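Local structure of fimbrium subunit Fim1C (Bacteroides vulgatus, 4QB7) at residues A[108-113]-A[125-130]. The protein is probably a component of the tip of fimbriae, the filamentous surface appendages that mediate cell adhesion and biofilm formation. Sequence-based numbering, arbitrary orientation.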
loop_
_atom_site.group_PDB
_atom_site.type_symbol
_atom_site.label_atom_id
_atom_site.label_comp_id
_atom_site.label_asym_id
_atom_site.label_seq_id
_atom_site.Cartn_x
_atom_site.Cartn_y
_atom_site.Cartn_z
ATOM N N ASP A 108 11.430 5.019 -11.954
ATOM C CA ASP A 108 10.419 4.000 -12.170
ATOM C C ASP A 108 9.342 3.950 -11.100
ATOM O O ASP A 108 8.162 3.949 -11.441
ATOM C CB ASP A 108 11.081 2.607 -12.249
ATOM C CG ASP A 108 12.170 2.402 -13.293
ATOM O OD1 ASP A 108 12.382 3.312 -14.123
ATOM O OD2 ASP A 108 12.792 1.313 -13.296
ATOM N N GLN A 109 9.737 3.824 -9.813
ATOM C CA GLN A 109 8.799 3.564 -8.723
ATOM C C GLN A 109 8.735 4.629 -7.653
ATOM O O GLN A 109 7.930 4.489 -6.732
ATOM C CB GLN A 109 9.184 2.232 -8.040
ATOM C CG GLN A 109 9.639 1.083 -8.957
ATOM C CD GLN A 109 8.587 0.575 -9.929
ATOM O OE1 GLN A 109 7.403 0.956 -9.890
ATOM N NE2 GLN A 109 8.980 -0.363 -10.784
ATOM N N LYS A 110 9.567 5.677 -7.758
ATOM C CA LYS A 110 9.747 6.744 -6.761
ATOM C C LYS A 110 10.368 6.112 -5.499
ATOM O O LYS A 110 10.026 6.486 -4.379
ATOM C CB LYS A 110 8.469 7.551 -6.472
ATOM C CG LYS A 110 8.102 8.471 -7.606
ATOM C CD LYS A 110 6.912 9.342 -7.239
ATOM C CE LYS A 110 6.602 10.370 -8.302
ATOM N NZ LYS A 110 7.705 11.362 -8.471
ATOM N N ILE A 111 11.299 5.154 -5.720
ATOM C CA ILE A 111 12.106 4.411 -4.754
ATOM C C ILE A 111 13.564 4.884 -4.902
ATOM O O ILE A 111 14.131 4.798 -5.979
ATOM C CB ILE A 111 11.979 2.848 -4.956
ATOM C CG1 ILE A 111 10.603 2.298 -4.556
ATOM C CG2 ILE A 111 13.083 2.076 -4.228
ATOM C CD1 ILE A 111 10.346 0.795 -5.019
ATOM N N THR A 112 14.163 5.371 -3.816
ATOM C CA THR A 112 15.575 5.784 -3.733
ATOM C C THR A 112 16.213 4.818 -2.737
ATOM O O THR A 112 15.677 4.615 -1.639
ATOM C CB THR A 112 15.696 7.272 -3.335
ATOM O OG1 THR A 112 15.037 8.074 -4.307
ATOM C CG2 THR A 112 17.135 7.732 -3.213
ATOM N N LEU A 113 17.316 4.181 -3.127
ATOM C CA LEU A 113 17.969 3.201 -2.262
ATOM C C LEU A 113 19.176 3.794 -1.561
ATOM O O LEU A 113 19.800 4.758 -2.048
ATOM C CB LEU A 113 18.412 1.967 -3.067
ATOM C CG LEU A 113 17.386 1.230 -3.912
ATOM C CD1 LEU A 113 18.068 0.206 -4.724
ATOM C CD2 LEU A 113 16.343 0.552 -3.062
ATOM N N THR A 125 14.017 5.318 0.513
ATOM C CA THR A 125 13.301 6.580 0.591
ATOM C C THR A 125 12.181 6.437 -0.443
ATOM O O THR A 125 12.450 6.205 -1.636
ATOM C CB THR A 125 14.209 7.776 0.380
ATOM O OG1 THR A 125 15.179 7.771 1.418
ATOM C CG2 THR A 125 13.430 9.105 0.393
ATOM N N PHE A 126 10.933 6.508 0.032
ATOM C CA PHE A 126 9.779 6.276 -0.810
ATOM C C PHE A 126 8.796 7.460 -0.810
ATOM O O PHE A 126 8.480 8.019 0.245
ATOM C CB PHE A 126 9.092 4.994 -0.322
ATOM C CG PHE A 126 7.852 4.548 -1.067
ATOM C CD1 PHE A 126 7.951 3.932 -2.310
ATOM C CD2 PHE A 126 6.594 4.674 -0.489
ATOM C CE1 PHE A 126 6.809 3.517 -2.990
ATOM C CE2 PHE A 126 5.456 4.244 -1.167
ATOM C CZ PHE A 126 5.570 3.670 -2.413
ATOM N N GLU A 127 8.329 7.830 -2.020
ATOM C CA GLU A 127 7.331 8.872 -2.270
ATOM C C GLU A 127 6.078 8.234 -2.849
ATOM O O GLU A 127 6.170 7.361 -3.712
ATOM C CB GLU A 127 7.858 9.968 -3.209
ATOM C CG GLU A 127 7.051 11.253 -3.105
ATOM C CD GLU A 127 7.194 12.299 -4.194
ATOM O OE1 GLU A 127 8.211 12.294 -4.924
ATOM O OE2 GLU A 127 6.279 13.145 -4.305
ATOM N N VAL A 128 4.919 8.636 -2.350
ATOM C CA VAL A 128 3.618 8.144 -2.800
ATOM C C VAL A 128 3.285 8.792 -4.151
ATOM O O VAL A 128 3.335 10.015 -4.277
ATOM C CB VAL A 128 2.515 8.395 -1.739
ATOM C CG1 VAL A 128 1.159 7.930 -2.236
ATOM C CG2 VAL A 128 2.855 7.700 -0.429
ATOM N N LYS A 129 2.973 7.947 -5.156
ATOM C CA LYS A 129 2.596 8.323 -6.521
ATOM C C LYS A 129 1.102 8.699 -6.518
ATOM O O LYS A 129 0.260 7.843 -6.274
ATOM C CB LYS A 129 2.887 7.135 -7.457
ATOM C CG LYS A 129 3.538 7.459 -8.788
ATOM C CD LYS A 129 4.233 6.206 -9.335
ATOM C CE LYS A 129 4.689 6.361 -10.767
ATOM N NZ LYS A 129 5.828 5.459 -11.119
ATOM N N THR A 130 0.774 9.983 -6.750
ATOM C CA THR A 130 -0.627 10.479 -6.753
ATOM C C THR A 130 -1.190 10.672 -8.180
ATOM O O THR A 130 -2.378 10.924 -8.325
ATOM C CB THR A 130 -0.738 11.792 -5.976
ATOM O OG1 THR A 130 0.066 12.781 -6.626
ATOM C CG2 THR A 130 -0.313 11.654 -4.512
HETATM O O HOH W 1 5.667 5.492 -5.558
#
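Ile111 and Phe126 meet on the buried face of an antiparallel beta hairpin, where they form a non-hydrogen-bonded pair. CG1 of Ile111 comes to the edge of the phenyl ring, near its plane, and lies 3.8 Å from Phe126 CD1. The ring reaches this position because Phe126 CG stands anti to the backbone N (chi1 -180°), which swings CD1 and CE1 toward the carbonyl oxygens of Lys110 and Gln109, just before strand 111-113.

Thr112 and Thr125, the neighbouring pair, put their side chains on the other face, with Thr112 CB 4.0 Å from Thr125 CB. Their backbones exchange two hydrogen bonds: Thr112 N to Thr125 O at 2.9 Å and Thr125 N to Thr112 O at 2.8 Å, the signature of a hydrogen-bonded antiparallel pair.

A third bond, from Glu127 N to Lys110 O, is longer at 3.2 Å but nearly straight (165° at the hydrogen), and continues the backbone pairing one residue before strand 111-113. On the same face as the threonines, the side chains of Lys110 and Glu127 lie obliquely across one another. Glu127 runs extended, whereas Lys110 bends at its last torsion (chi4 -64°); NZ and Glu127 OE1 are 3.7 Å apart, a long salt bridge. Farther along, where direct pairing has ended, one water donates to both Gln109 O and Glu127 O, bridging the diverging backbones. The extended Lys129 chain brings its methylene CG to 4.2 Å from Lys110 CD.

The hairpin forms part of an antiparallel sheet in which strand 123-127 lies between strands 111-113 and 203-209: Phe126 is hydrogen-bonded through its backbone to Ala206, and Thr125 and Glu127 touch Lys205. Leu113, joined to Pro103 by backbone hydrogen bonding, reaches across to Tyr65 and Asn66 of strand 64-72 in the larger mixed sheet.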